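Local coordinates for protein hemoglobin subunit beta (PDB 3MKB) that probably carries and stores oxygen on a bound haem, serving as the beta chain of a shark haemoglobin tetramer, at residues I78-D84 / A130-Y135; K26-M31 / S99-E103; I11-F15 / L61-V65. One frame throughout, in Å; residues are numbered along the deposited sequence.

Contact 1: I78-D84 / A130-Y135. With HEM (protoporphyrin IX containing Fe), chain F.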
ATOM      1  N   ILE B  78      -4.476 -13.142  20.874  1.00 42.40           N
ATOM      2  CA  ILE B  78      -3.181 -12.890  20.217  1.00 41.09           C
ATOM      3  C   ILE B  78      -3.181 -11.456  19.705  1.00 40.20           C
ATOM      4  O   ILE B  78      -2.240 -10.701  19.893  1.00 39.82           O
ATOM      5  CB  ILE B  78      -2.884 -13.914  19.069  1.00 41.21           C
ATOM      6  CG1 ILE B  78      -2.502 -15.283  19.642  1.00 42.39           C
ATOM      7  CG2 ILE B  78      -1.702 -13.424  18.167  1.00 38.56           C
ATOM      8  CD1 ILE B  78      -2.999 -16.472  18.831  1.00 40.00           C
ATOM      9  N   SER B  79      -4.264 -11.080  19.066  1.00 39.69           N
ATOM     10  CA  SER B  79      -4.318  -9.778  18.414  1.00 39.87           C
ATOM     11  C   SER B  79      -4.289  -8.603  19.439  1.00 40.07           C
ATOM     12  O   SER B  79      -3.503  -7.650  19.285  1.00 39.00           O
ATOM     13  CB  SER B  79      -5.521  -9.750  17.490  1.00 38.23           C
ATOM     14  OG  SER B  79      -5.833  -8.449  17.070  1.00 40.25           O
ATOM     15  N   LYS B  80      -5.124  -8.702  20.493  1.00 40.79           N
ATOM     16  CA  LYS B  80      -5.123  -7.728  21.592  1.00 40.54           C
ATOM     17  C   LYS B  80      -3.724  -7.495  22.184  1.00 40.01           C
ATOM     18  O   LYS B  80      -3.367  -6.347  22.506  1.00 39.79           O
ATOM     19  CB  LYS B  80      -6.084  -8.141  22.707  1.00 40.90           C
ATOM     20  CG  LYS B  80      -7.552  -8.018  22.338  1.00 43.20           C
ATOM     21  CD  LYS B  80      -8.421  -7.722  23.592  1.00 47.36           C
ATOM     22  CE  LYS B  80      -9.917  -7.738  23.273  1.00 47.62           C
ATOM     23  NZ  LYS B  80     -10.494  -9.135  23.411  1.00 49.87           N
ATOM     24  N   ALA B  81      -2.957  -8.586  22.332  1.00 38.30           N
ATOM     25  CA  ALA B  81      -1.615  -8.566  22.882  1.00 36.66           C
ATOM     26  C   ALA B  81      -0.705  -7.724  21.974  1.00 36.81           C
ATOM     27  O   ALA B  81       0.127  -6.891  22.429  1.00 34.88           O
ATOM     28  CB  ALA B  81      -1.090 -10.007  23.005  1.00 36.22           C
ATOM     29  N   HIS B  82      -0.870  -7.939  20.672  1.00 35.85           N
ATOM     30  CA  HIS B  82      -0.063  -7.194  19.698  1.00 37.03           C
ATOM     31  C   HIS B  82      -0.461  -5.712  19.614  1.00 37.58           C
ATOM     32  O   HIS B  82       0.423  -4.819  19.461  1.00 37.24           O
ATOM     33  CB  HIS B  82      -0.118  -7.876  18.325  1.00 36.43           C
ATOM     34  CG  HIS B  82       0.683  -9.137  18.253  1.00 37.85           C
ATOM     35  ND1 HIS B  82       0.258 -10.322  18.816  1.00 36.14           N
ATOM     36  CD2 HIS B  82       1.865  -9.410  17.651  1.00 36.10           C
ATOM     37  CE1 HIS B  82       1.157 -11.258  18.598  1.00 30.95           C
ATOM     38  NE2 HIS B  82       2.132 -10.740  17.881  1.00 34.79           N
ATOM     39  N   ALA B  83      -1.772  -5.446  19.687  1.00 37.50           N
ATOM     40  CA  ALA B  83      -2.234  -4.045  19.660  1.00 40.07           C
ATOM     41  C   ALA B  83      -1.988  -3.281  21.018  1.00 41.42           C
ATOM     42  O   ALA B  83      -1.380  -2.208  21.048  1.00 42.52           O
ATOM     43  CB  ALA B  83      -3.667  -3.981  19.262  1.00 38.67           C
ATOM     44  N   ASP B  84      -2.371  -3.920  22.121  1.00 43.04           N
ATOM     45  CA  ASP B  84      -2.625  -3.282  23.434  1.00 43.37           C
ATOM     46  C   ASP B  84      -1.452  -3.384  24.386  1.00 44.11           C
ATOM     47  O   ASP B  84      -1.295  -2.536  25.244  1.00 45.33           O
ATOM     48  CB  ASP B  84      -3.888  -3.886  24.095  1.00 43.70           C
ATOM     49  CG  ASP B  84      -5.189  -3.524  23.339  1.00 46.34           C
ATOM     50  OD1 ASP B  84      -6.290  -4.032  23.662  1.00 48.96           O
ATOM     51  OD2 ASP B  84      -5.122  -2.699  22.417  1.00 48.04           O
ATOM     52  N   ALA B 130      -6.795 -11.593  10.847  1.00 35.23           N
ATOM     53  CA  ALA B 130      -7.116 -12.140  12.176  1.00 34.49           C
ATOM     54  C   ALA B 130      -6.329 -11.464  13.312  1.00 35.56           C
ATOM     55  O   ALA B 130      -6.905 -11.080  14.347  1.00 35.19           O
ATOM     56  CB  ALA B 130      -6.871 -13.612  12.193  1.00 35.98           C
ATOM     57  N   ILE B 131      -5.015 -11.334  13.120  1.00 34.17           N
ATOM     58  CA  ILE B 131      -4.150 -10.707  14.093  1.00 32.89           C
ATOM     59  C   ILE B 131      -4.271  -9.148  14.106  1.00 33.50           C
ATOM     60  O   ILE B 131      -3.913  -8.493  15.110  1.00 32.90           O
ATOM     61  CB  ILE B 131      -2.684 -11.192  13.951  1.00 32.90           C
ATOM     62  CG1 ILE B 131      -1.908 -10.967  15.258  1.00 33.20           C
ATOM     63  CG2 ILE B 131      -2.033 -10.647  12.606  1.00 29.44           C
ATOM     64  CD1 ILE B 131      -0.474 -11.520  15.253  1.00 30.75           C
ATOM     65  N   SER B 132      -4.848  -8.581  13.049  1.00 33.30           N
ATOM     66  CA  SER B 132      -5.145  -7.135  12.996  1.00 32.95           C
ATOM     67  C   SER B 132      -6.492  -6.715  13.561  1.00 34.98           C
ATOM     68  O   SER B 132      -6.732  -5.520  13.738  1.00 34.79           O
ATOM     69  CB  SER B 132      -5.032  -6.592  11.566  1.00 32.21           C
ATOM     70  OG  SER B 132      -3.773  -6.900  11.016  1.00 29.77           O
ATOM     71  N   SER B 133      -7.348  -7.676  13.884  1.00 36.88           N
ATOM     72  CA  SER B 133      -8.761  -7.368  14.119  1.00 40.36           C
ATOM     73  C   SER B 133      -9.033  -6.551  15.398  1.00 40.73           C
ATOM     74  O   SER B 133      -9.971  -5.757  15.456  1.00 41.07           O
ATOM     75  CB  SER B 133      -9.613  -8.646  14.097  1.00 41.07           C
ATOM     76  OG  SER B 133     -11.010  -8.305  14.097  1.00 45.75           O
ATOM     77  N   GLN B 134      -8.157  -6.673  16.393  1.00 41.65           N
ATOM     78  CA  GLN B 134      -8.348  -5.926  17.632  1.00 41.76           C
ATOM     79  C   GLN B 134      -7.582  -4.624  17.722  1.00 41.22           C
ATOM     80  O   GLN B 134      -7.440  -4.070  18.816  1.00 41.40           O
ATOM     81  CB  GLN B 134      -7.963  -6.812  18.804  1.00 41.87           C
ATOM     82  CG  GLN B 134      -8.796  -8.090  18.825  1.00 44.04           C
ATOM     83  CD  GLN B 134     -10.292  -7.802  19.006  1.00 49.10           C
ATOM     84  OE1 GLN B 134     -11.142  -8.476  18.397  1.00 52.51           O
ATOM     85  NE2 GLN B 134     -10.621  -6.805  19.854  1.00 47.15           N
ATOM     86  N   TYR B 135      -7.038  -4.138  16.622  1.00 40.09           N
ATOM     87  CA  TYR B 135      -6.405  -2.803  16.694  1.00 41.05           C
ATOM     88  C   TYR B 135      -7.531  -1.787  16.596  1.00 43.04           C
ATOM     89  O   TYR B 135      -8.329  -1.829  15.667  1.00 44.44           O
ATOM     90  CB  TYR B 135      -5.404  -2.558  15.560  1.00 39.19           C
ATOM     91  CG  TYR B 135      -4.086  -3.224  15.792  1.00 35.25           C
ATOM     92  CD1 TYR B 135      -2.976  -2.471  16.051  1.00 34.15           C
ATOM     93  CD2 TYR B 135      -3.957  -4.637  15.757  1.00 36.23           C
ATOM     94  CE1 TYR B 135      -1.743  -3.076  16.257  1.00 34.45           C
ATOM     95  CE2 TYR B 135      -2.712  -5.264  15.969  1.00 35.20           C
ATOM     96  CZ  TYR B 135      -1.619  -4.463  16.209  1.00 35.72           C
ATOM     97  OH  TYR B 135      -0.389  -5.016  16.425  1.00 35.04           O
TER
HETATM   98  CHA HEM F 137       4.372 -12.396  20.508  1.00 35.46           C
HETATM   99  CHB HEM F 137       2.107 -14.636  16.885  1.00 36.27           C
HETATM  100  CHC HEM F 137       3.653 -11.163  13.979  1.00 36.27           C
HETATM  101  CHD HEM F 137       6.186  -9.022  17.563  1.00 36.71           C
HETATM  102  C1A HEM F 137       3.573 -13.216  19.773  1.00 38.47           C
HETATM  103  C2A HEM F 137       2.775 -14.253  20.336  1.00 37.72           C
HETATM  104  C3A HEM F 137       2.172 -14.877  19.341  1.00 37.03           C
HETATM  105  C4A HEM F 137       2.560 -14.249  18.129  1.00 37.66           C
HETATM  106  CMA HEM F 137       1.207 -16.073  19.483  1.00 36.48           C
HETATM  107  CAA HEM F 137       2.665 -14.617  21.835  1.00 39.03           C
HETATM  108  CBA HEM F 137       1.651 -13.719  22.532  1.00 43.88           C
HETATM  109  CGA HEM F 137       1.483 -14.216  23.959  1.00 48.10           C
HETATM  110  O1A HEM F 137       0.757 -15.217  24.182  1.00 51.13           O
HETATM  111  O2A HEM F 137       2.078 -13.616  24.871  1.00 46.63           O
HETATM  112  C1B HEM F 137       2.313 -13.927  15.753  1.00 36.26           C
HETATM  113  C2B HEM F 137       1.809 -14.242  14.419  1.00 34.68           C
HETATM  114  C3B HEM F 137       2.264 -13.257  13.622  1.00 36.05           C
HETATM  115  C4B HEM F 137       3.049 -12.307  14.422  1.00 35.12           C
HETATM  116  CMB HEM F 137       0.936 -15.458  13.965  1.00 32.30           C
HETATM  117  CAB HEM F 137       2.000 -13.120  12.115  1.00 33.24           C
HETATM  118  CBB HEM F 137       1.505 -11.937  11.724  1.00 35.44           C
HETATM  119  C1C HEM F 137       4.496 -10.305  14.689  1.00 38.44           C
HETATM  120  C2C HEM F 137       5.287  -9.224  14.144  1.00 36.51           C
HETATM  121  C3C HEM F 137       5.990  -8.671  15.121  1.00 39.16           C
HETATM  122  C4C HEM F 137       5.661  -9.341  16.339  1.00 39.50           C
HETATM  123  CMC HEM F 137       5.385  -8.775  12.685  1.00 38.80           C
HETATM  124  CAC HEM F 137       6.958  -7.470  15.008  1.00 41.16           C
HETATM  125  CBC HEM F 137       7.833  -7.353  13.981  1.00 44.55           C
HETATM  126  C1D HEM F 137       5.996  -9.764  18.685  1.00 35.09           C
HETATM  127  C2D HEM F 137       6.640  -9.579  19.971  1.00 35.58           C
HETATM  128  C3D HEM F 137       6.052 -10.657  20.862  1.00 37.05           C
HETATM  129  C4D HEM F 137       5.125 -11.379  20.040  1.00 33.55           C
HETATM  130  CMD HEM F 137       7.701  -8.531  20.360  1.00 33.58           C
HETATM  131  CAD HEM F 137       6.351 -10.979  22.348  1.00 38.09           C
HETATM  132  CBD HEM F 137       7.599 -11.822  22.476  1.00 43.69           C
HETATM  133  CGD HEM F 137       7.917 -11.838  23.980  1.00 51.51           C
HETATM  134  O1D HEM F 137       7.825 -12.937  24.589  1.00 55.61           O
HETATM  135  O2D HEM F 137       8.260 -10.781  24.618  1.00 54.02           O
HETATM  136  NA  HEM F 137       3.436 -13.223  18.397  1.00 38.00           N
HETATM  137  NB  HEM F 137       3.032 -12.762  15.714  1.00 35.75           N
HETATM  138  NC  HEM F 137       4.746 -10.353  16.053  1.00 38.74           N
HETATM  139  ND  HEM F 137       5.108 -10.814  18.781  1.00 39.29           N
HETATM  140 FE   HEM F 137       4.011 -11.673  17.226  1.00 40.18          FE
HETATM  141  O   HOH W   1       5.770 -12.670  16.351  1.00 54.51           O
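H82 and I131 meet beside the haem, and the histidine can be followed outward atom by atom. Its CB lies 3.4 Å from Y135 OH, the hydroxyl that is itself hydrogen-bonded to the carbonyl of I88. CG stands beside the backbone N (chi1 -74°), directing the ring out toward the porphyrin. I131 CD1 lies over one face of the H82 ring, close to its centre, a CH-pi contact of 3.7 Å to the centroid. On the edge, H82 ND1 gives a nearly straight hydrogen bond of 2.7 Å to I78 O, in the ring plane but from above that carbonyl's plane; this bond and the iron at NE2 together fix the ring's rotation. H82 NE2 then binds the haem iron at 2.2 Å, with water 1 as a further iron ligand. This is the proximal-histidine site of the globin fold, where the F helix meets the end of the H helix. Next to it, S79 OG ties the C-terminal turn down, donating to I131 O at 2.7 Å and accepting from Q134 N at 3.0 Å. One helical turn after S79, A83 meets the Y135 ring: A83 CB sits over the ring centre, 3.4 Å from the centroid.

Contact 2: K26-M31 / S99-E103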
ATOM      1  N   LYS B  26      14.331 -18.498   9.874  1.00 30.74           N
ATOM      2  CA  LYS B  26      14.884 -17.825   8.677  1.00 31.15           C
ATOM      3  C   LYS B  26      14.015 -16.689   8.208  1.00 30.98           C
ATOM      4  O   LYS B  26      14.542 -15.672   7.793  1.00 30.97           O
ATOM      5  CB  LYS B  26      15.072 -18.789   7.511  1.00 30.95           C
ATOM      6  CG  LYS B  26      15.895 -20.005   7.849  1.00 33.50           C
ATOM      7  CD  LYS B  26      15.928 -20.978   6.684  1.00 37.09           C
ATOM      8  CE  LYS B  26      16.495 -22.328   7.120  1.00 39.61           C
ATOM      9  NZ  LYS B  26      16.541 -23.330   5.997  1.00 41.50           N
ATOM     10  N   ALA B  27      12.679 -16.854   8.248  1.00 30.52           N
ATOM     11  CA  ALA B  27      11.800 -15.730   7.788  1.00 31.16           C
ATOM     12  C   ALA B  27      11.964 -14.456   8.650  1.00 32.13           C
ATOM     13  O   ALA B  27      12.028 -13.343   8.130  1.00 31.96           O
ATOM     14  CB  ALA B  27      10.331 -16.134   7.725  1.00 29.26           C
ATOM     15  N   LEU B  28      11.966 -14.648   9.969  1.00 32.61           N
ATOM     16  CA  LEU B  28      12.201 -13.588  10.920  1.00 34.02           C
ATOM     17  C   LEU B  28      13.551 -12.894  10.654  1.00 33.32           C
ATOM     18  O   LEU B  28      13.636 -11.631  10.631  1.00 32.23           O
ATOM     19  CB  LEU B  28      12.157 -14.198  12.340  1.00 33.65           C
ATOM     20  CG  LEU B  28      11.447 -13.596  13.537  1.00 36.82           C
ATOM     21  CD1 LEU B  28      12.465 -13.120  14.612  1.00 39.49           C
ATOM     22  CD2 LEU B  28      10.359 -12.519  13.261  1.00 35.84           C
ATOM     23  N   GLU B  29      14.595 -13.716  10.486  1.00 33.28           N
ATOM     24  CA  GLU B  29      15.967 -13.234  10.244  1.00 35.06           C
ATOM     25  C   GLU B  29      16.029 -12.428   8.953  1.00 34.36           C
ATOM     26  O   GLU B  29      16.630 -11.327   8.892  1.00 35.02           O
ATOM     27  CB  GLU B  29      16.988 -14.409  10.233  1.00 33.87           C
ATOM     28  CG  GLU B  29      17.241 -14.959  11.658  1.00 37.50           C
ATOM     29  CD  GLU B  29      18.031 -16.290  11.701  1.00 38.60           C
ATOM     30  OE1 GLU B  29      18.168 -16.990  10.649  1.00 40.18           O
ATOM     31  OE2 GLU B  29      18.454 -16.641  12.821  1.00 42.01           O
ATOM     32  N   ARG B  30      15.372 -12.956   7.926  1.00 32.70           N
ATOM     33  CA  ARG B  30      15.256 -12.268   6.675  1.00 31.41           C
ATOM     34  C   ARG B  30      14.565 -10.941   6.796  1.00 32.63           C
ATOM     35  O   ARG B  30      15.034  -9.918   6.236  1.00 32.67           O
ATOM     36  CB  ARG B  30      14.514 -13.154   5.651  1.00 32.04           C
ATOM     37  CG  ARG B  30      14.337 -12.516   4.240  1.00 28.60           C
ATOM     38  CD  ARG B  30      13.660 -13.573   3.265  1.00 31.20           C
ATOM     39  NE  ARG B  30      14.470 -14.784   3.192  1.00 30.01           N
ATOM     40  CZ  ARG B  30      15.480 -14.958   2.334  1.00 32.39           C
ATOM     41  NH1 ARG B  30      15.791 -14.000   1.462  1.00 35.28           N
ATOM     42  NH2 ARG B  30      16.183 -16.090   2.349  1.00 30.17           N
ATOM     43  N   MET B  31      13.433 -10.945   7.499  1.00 32.09           N
ATOM     44  CA  MET B  31      12.629  -9.724   7.654  1.00 32.23           C
ATOM     45  C   MET B  31      13.482  -8.641   8.326  1.00 32.30           C
ATOM     46  O   MET B  31      13.436  -7.495   7.935  1.00 30.79           O
ATOM     47  CB  MET B  31      11.385 -10.005   8.480  1.00 31.47           C
ATOM     48  CG  MET B  31      10.481  -8.768   8.709  1.00 31.22           C
ATOM     49  SD  MET B  31       9.294  -9.100  10.028  1.00 32.91           S
ATOM     50  CE  MET B  31      10.393  -9.337  11.437  1.00 38.28           C
ATOM     51  N   SER B  99       8.075 -12.648   4.114  1.00 29.10           N
ATOM     52  CA  SER B  99       9.357 -13.318   4.272  1.00 28.23           C
ATOM     53  C   SER B  99       9.173 -14.814   4.394  1.00 26.43           C
ATOM     54  O   SER B  99      10.008 -15.546   3.994  1.00 24.90           O
ATOM     55  CB  SER B  99      10.065 -12.824   5.535  1.00 28.59           C
ATOM     56  OG  SER B  99      10.184 -11.425   5.535  1.00 29.04           O
ATOM     57  N   PHE B 100       8.062 -15.234   4.992  1.00 28.46           N
ATOM     58  CA  PHE B 100       7.718 -16.614   5.127  1.00 28.05           C
ATOM     59  C   PHE B 100       7.526 -17.177   3.754  1.00 26.71           C
ATOM     60  O   PHE B 100       7.945 -18.293   3.470  1.00 27.35           O
ATOM     61  CB  PHE B 100       6.373 -16.775   5.863  1.00 29.47           C
ATOM     62  CG  PHE B 100       6.521 -17.225   7.263  1.00 32.64           C
ATOM     63  CD1 PHE B 100       6.562 -18.576   7.553  1.00 33.64           C
ATOM     64  CD2 PHE B 100       6.650 -16.280   8.301  1.00 34.72           C
ATOM     65  CE1 PHE B 100       6.727 -19.038   8.854  1.00 31.79           C
ATOM     66  CE2 PHE B 100       6.792 -16.710   9.627  1.00 37.32           C
ATOM     67  CZ  PHE B 100       6.833 -18.100   9.909  1.00 37.51           C
ATOM     68  N   ILE B 101       6.783 -16.436   2.940  1.00 27.81           N
ATOM     69  CA  ILE B 101       6.546 -16.860   1.545  1.00 27.03           C
ATOM     70  C   ILE B 101       7.877 -17.021   0.816  1.00 27.45           C
ATOM     71  O   ILE B 101       8.060 -17.984   0.089  1.00 27.78           O
ATOM     72  CB  ILE B 101       5.620 -15.859   0.825  1.00 27.13           C
ATOM     73  CG1 ILE B 101       4.197 -16.069   1.362  1.00 29.32           C
ATOM     74  CG2 ILE B 101       5.619 -16.110  -0.705  1.00 27.28           C
ATOM     75  CD1 ILE B 101       3.282 -14.983   1.089  1.00 30.60           C
ATOM     76  N   VAL B 102       8.809 -16.072   1.006  1.00 26.27           N
ATOM     77  CA  VAL B 102      10.147 -16.212   0.392  1.00 26.49           C
ATOM     78  C   VAL B 102      10.806 -17.512   0.904  1.00 26.43           C
ATOM     79  O   VAL B 102      11.448 -18.194   0.120  1.00 26.27           O
ATOM     80  CB  VAL B 102      11.013 -14.968   0.604  1.00 26.58           C
ATOM     81  CG1 VAL B 102      12.548 -15.229   0.235  1.00 28.00           C
ATOM     82  CG2 VAL B 102      10.470 -13.826  -0.265  1.00 26.22           C
ATOM     83  N   GLU B 103      10.570 -17.886   2.183  1.00 26.18           N
ATOM     84  CA  GLU B 103      11.227 -19.078   2.724  1.00 26.73           C
ATOM     85  C   GLU B 103      10.538 -20.350   2.209  1.00 27.01           C
ATOM     86  O   GLU B 103      11.185 -21.332   1.944  1.00 28.13           O
ATOM     87  CB  GLU B 103      11.315 -19.073   4.242  1.00 26.33           C
ATOM     88  CG  GLU B 103      12.374 -18.101   4.832  1.00 29.11           C
ATOM     89  CD  GLU B 103      13.773 -18.319   4.283  1.00 29.84           C
ATOM     90  OE1 GLU B 103      14.548 -17.314   4.303  1.00 30.08           O
ATOM     91  OE2 GLU B 103      14.123 -19.474   3.894  1.00 27.85           O
TER
HETATM   92  O   HOH W   2      16.812 -16.196   5.970  1.00 41.55           O
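R30 reaches E103 with CG anti to its own backbone N and a bend further out (chi3 -58°), while the glutamate folds at chi2 (-55°) to bring its carboxylate back across the gap. The two lie on the B and G helices of the globin fold, whose short segments approach to 8.4 Å between axes with N-to-C directions 124° apart. R30 grips side-on in a salt bridge of two hydrogen bonds: NE and NH2 each lie 2.8 Å from E103 OE1, at the guanidinium edge, in its plane. Both nitrogens come to that oxygen from the same side of the carboxylate, above its plane. V102 CG1 packs over one guanidinium face, 3.6 Å from R30 NE. The arginine also hydrogen-bonds H121 and the F116 carbonyl of the neighbouring alpha subunit, so the salt bridge probably helps to position a group also used at a subunit interface. Deeper in, A27 permits close approach of the helices: its CB rests over the F100 ring, off-centre and 3.7 Å from CD2, and its carbonyl oxygen O lies 3.3 Å from S99 CB. At the outer side, water 2 donates both to K26 O and to E103 OE1, each at 3.0 Å.

Contact 3: I11-F15 / L61-V65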
ATOM      1  N   ILE B  11      -1.552 -26.222   2.442  1.00 28.37           N
ATOM      2  CA  ILE B  11      -1.195 -25.675   3.775  1.00 28.26           C
ATOM      3  C   ILE B  11      -1.000 -26.784   4.778  1.00 27.77           C
ATOM      4  O   ILE B  11      -0.005 -26.802   5.528  1.00 27.57           O
ATOM      5  CB  ILE B  11      -2.257 -24.603   4.277  1.00 28.62           C
ATOM      6  CG1 ILE B  11      -2.506 -23.543   3.164  1.00 28.17           C
ATOM      7  CG2 ILE B  11      -1.918 -24.048   5.788  1.00 29.40           C
ATOM      8  CD1 ILE B  11      -3.756 -22.769   3.318  1.00 28.96           C
ATOM      9  N   VAL B  12      -1.952 -27.736   4.816  1.00 28.01           N
ATOM     10  CA  VAL B  12      -1.959 -28.694   5.921  1.00 28.06           C
ATOM     11  C   VAL B  12      -0.786 -29.627   5.830  1.00 28.23           C
ATOM     12  O   VAL B  12      -0.134 -29.914   6.849  1.00 29.80           O
ATOM     13  CB  VAL B  12      -3.279 -29.544   5.957  1.00 28.09           C
ATOM     14  CG1 VAL B  12      -3.272 -30.459   7.189  1.00 32.34           C
ATOM     15  CG2 VAL B  12      -4.436 -28.645   6.073  1.00 24.79           C
ATOM     16  N   LYS B  13      -0.514 -30.108   4.624  1.00 28.99           N
ATOM     17  CA  LYS B  13       0.627 -31.041   4.392  1.00 29.12           C
ATOM     18  C   LYS B  13       1.961 -30.364   4.679  1.00 29.37           C
ATOM     19  O   LYS B  13       2.908 -30.999   5.135  1.00 29.57           O
ATOM     20  CB  LYS B  13       0.620 -31.635   2.987  1.00 29.48           C
ATOM     21  CG  LYS B  13      -0.644 -32.566   2.639  1.00 31.77           C
ATOM     22  CD  LYS B  13      -0.663 -33.854   3.526  1.00 39.70           C
ATOM     23  CE  LYS B  13      -1.803 -34.850   3.145  1.00 38.02           C
ATOM     24  NZ  LYS B  13      -1.994 -35.006   1.618  1.00 40.24           N
ATOM     25  N   THR B  14       2.057 -29.097   4.297  1.00 29.52           N
ATOM     26  CA  THR B  14       3.278 -28.319   4.566  1.00 29.68           C
ATOM     27  C   THR B  14       3.564 -28.231   6.086  1.00 30.19           C
ATOM     28  O   THR B  14       4.670 -28.594   6.522  1.00 30.37           O
ATOM     29  CB  THR B  14       3.227 -26.961   3.896  1.00 30.52           C
ATOM     30  OG1 THR B  14       3.121 -27.128   2.470  1.00 29.42           O
ATOM     31  CG2 THR B  14       4.553 -26.143   4.191  1.00 29.21           C
ATOM     32  N   PHE B  15       2.561 -27.850   6.889  1.00 29.54           N
ATOM     33  CA  PHE B  15       2.729 -27.790   8.339  1.00 30.68           C
ATOM     34  C   PHE B  15       2.953 -29.167   8.987  1.00 30.68           C
ATOM     35  O   PHE B  15       3.590 -29.283  10.022  1.00 29.50           O
ATOM     36  CB  PHE B  15       1.553 -27.036   8.997  1.00 32.29           C
ATOM     37  CG  PHE B  15       1.773 -25.529   9.033  1.00 34.30           C
ATOM     38  CD1 PHE B  15       1.529 -24.739   7.923  1.00 35.08           C
ATOM     39  CD2 PHE B  15       2.352 -24.943  10.151  1.00 32.13           C
ATOM     40  CE1 PHE B  15       1.782 -23.378   7.958  1.00 35.58           C
ATOM     41  CE2 PHE B  15       2.630 -23.619  10.195  1.00 32.61           C
ATOM     42  CZ  PHE B  15       2.344 -22.826   9.074  1.00 36.05           C
ATOM     43  N   LEU B  61       0.476 -20.013  13.836  1.00 37.75           N
ATOM     44  CA  LEU B  61       0.169 -20.398  12.455  1.00 37.61           C
ATOM     45  C   LEU B  61      -0.484 -21.782  12.445  1.00 40.21           C
ATOM     46  O   LEU B  61      -1.540 -21.994  11.831  1.00 39.63           O
ATOM     47  CB  LEU B  61       1.440 -20.348  11.608  1.00 36.14           C
ATOM     48  CG  LEU B  61       1.983 -18.940  11.440  1.00 34.57           C
ATOM     49  CD1 LEU B  61       3.193 -18.981  10.566  1.00 30.07           C
ATOM     50  CD2 LEU B  61       0.904 -17.973  10.887  1.00 34.69           C
ATOM     51  N   GLN B  62       0.111 -22.706  13.209  1.00 42.48           N
ATOM     52  CA  GLN B  62      -0.457 -24.034  13.336  1.00 44.82           C
ATOM     53  C   GLN B  62      -1.889 -23.965  13.899  1.00 44.67           C
ATOM     54  O   GLN B  62      -2.776 -24.698  13.443  1.00 43.14           O
ATOM     55  CB  GLN B  62       0.474 -24.942  14.152  1.00 45.91           C
ATOM     56  CG  GLN B  62       1.681 -25.508  13.352  1.00 50.89           C
ATOM     57  CD  GLN B  62       1.853 -27.056  13.480  1.00 57.04           C
ATOM     58  OE1 GLN B  62       2.841 -27.642  12.972  1.00 60.14           O
ATOM     59  NE2 GLN B  62       0.887 -27.716  14.143  1.00 54.58           N
ATOM     60  N   ASP B  63      -2.120 -23.038  14.841  1.00 45.16           N
ATOM     61  CA  ASP B  63      -3.482 -22.798  15.384  1.00 46.21           C
ATOM     62  C   ASP B  63      -4.470 -22.351  14.308  1.00 45.56           C
ATOM     63  O   ASP B  63      -5.628 -22.818  14.274  1.00 45.83           O
ATOM     64  CB  ASP B  63      -3.409 -21.804  16.576  1.00 47.15           C
ATOM     65  CG  ASP B  63      -4.762 -21.591  17.289  1.00 49.70           C
ATOM     66  OD1 ASP B  63      -5.067 -20.393  17.536  1.00 52.76           O
ATOM     67  OD2 ASP B  63      -5.499 -22.574  17.639  1.00 50.07           O
ATOM     68  N   ALA B  64      -4.004 -21.485  13.398  1.00 44.03           N
ATOM     69  CA  ALA B  64      -4.796 -21.073  12.216  1.00 44.03           C
ATOM     70  C   ALA B  64      -4.984 -22.231  11.259  1.00 44.14           C
ATOM     71  O   ALA B  64      -6.050 -22.387  10.698  1.00 43.08           O
ATOM     72  CB  ALA B  64      -4.145 -19.864  11.459  1.00 42.62           C
ATOM     73  N   VAL B  65      -3.929 -23.036  11.093  1.00 45.19           N
ATOM     74  CA  VAL B  65      -4.002 -24.229  10.268  1.00 45.52           C
ATOM     75  C   VAL B  65      -5.084 -25.170  10.777  1.00 47.21           C
ATOM     76  O   VAL B  65      -5.922 -25.605   9.980  1.00 46.08           O
ATOM     77  CB  VAL B  65      -2.659 -24.979  10.127  1.00 45.21           C
ATOM     78  CG1 VAL B  65      -2.877 -26.297   9.347  1.00 42.58           C
ATOM     79  CG2 VAL B  65      -1.607 -24.078   9.465  1.00 43.66           C
TER
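F15 presents one face of its ring to V65, whose CG2 methyl lies 3.7 Å from the ring centroid and 18° off the normal, displaced toward the rim near CD1. This is a CH-pi contact, and the side chains cross at a slant. V65 has CG1 anti to the backbone N (chi1 175°), a torsion that leaves CG2 turned into the space between the two helices. There V65 CG2 also meets I11 CG2 at 3.7 Å, so it wedges between an aromatic face and a branched aliphatic chain; I11 and V65 run past one another in opposite senses. F15 CZ, at the far end of the ring, lies 3.7 Å from L61 CB, and F15 CD2 on its flank lies 3.3 Å from Q62 CG; both approaches are oblique. Replacing F15 with an alanine would probably open a gap between the helices and strip V65 CG2 of its aromatic platform. These are the A and E helices of the globin fold, with 10.6 Å between the axes of the short segments, a separation bridged by the F15 ring. W120 of helix 114-132 also touches F15, and L61 touches the haem. The side-chain contacts described here are made by carbon atoms, which suggests that burial of apolar surface and shape fit contribute much of the hold between the A and E helices.

Along the chain, contact 3 (11-15 with 61-65) closes before contact 1 (78-84 with 130-135) opens, whereas contact 2 (26-31 with 99-103) crosses both. Each joins a different pair of helices, and together they involve six of the chain's helices. Contacts 1 and 2 lie on opposite sides of the chain's centre, their own centres 21 Å apart. Contacts 2 and 3, with centres 17 Å apart, touch directly: F100 CZ packs on L61 CD1 at 3.8 Å. Contact 1 holds the iron ligand, while M31 of contact 2 and L61 of contact 3 reach the same haem. The separate helix pairings thus converge on one pocket, with contact 1 (Y135) and contact 2 (chiefly R30) also reaching the alpha subunit.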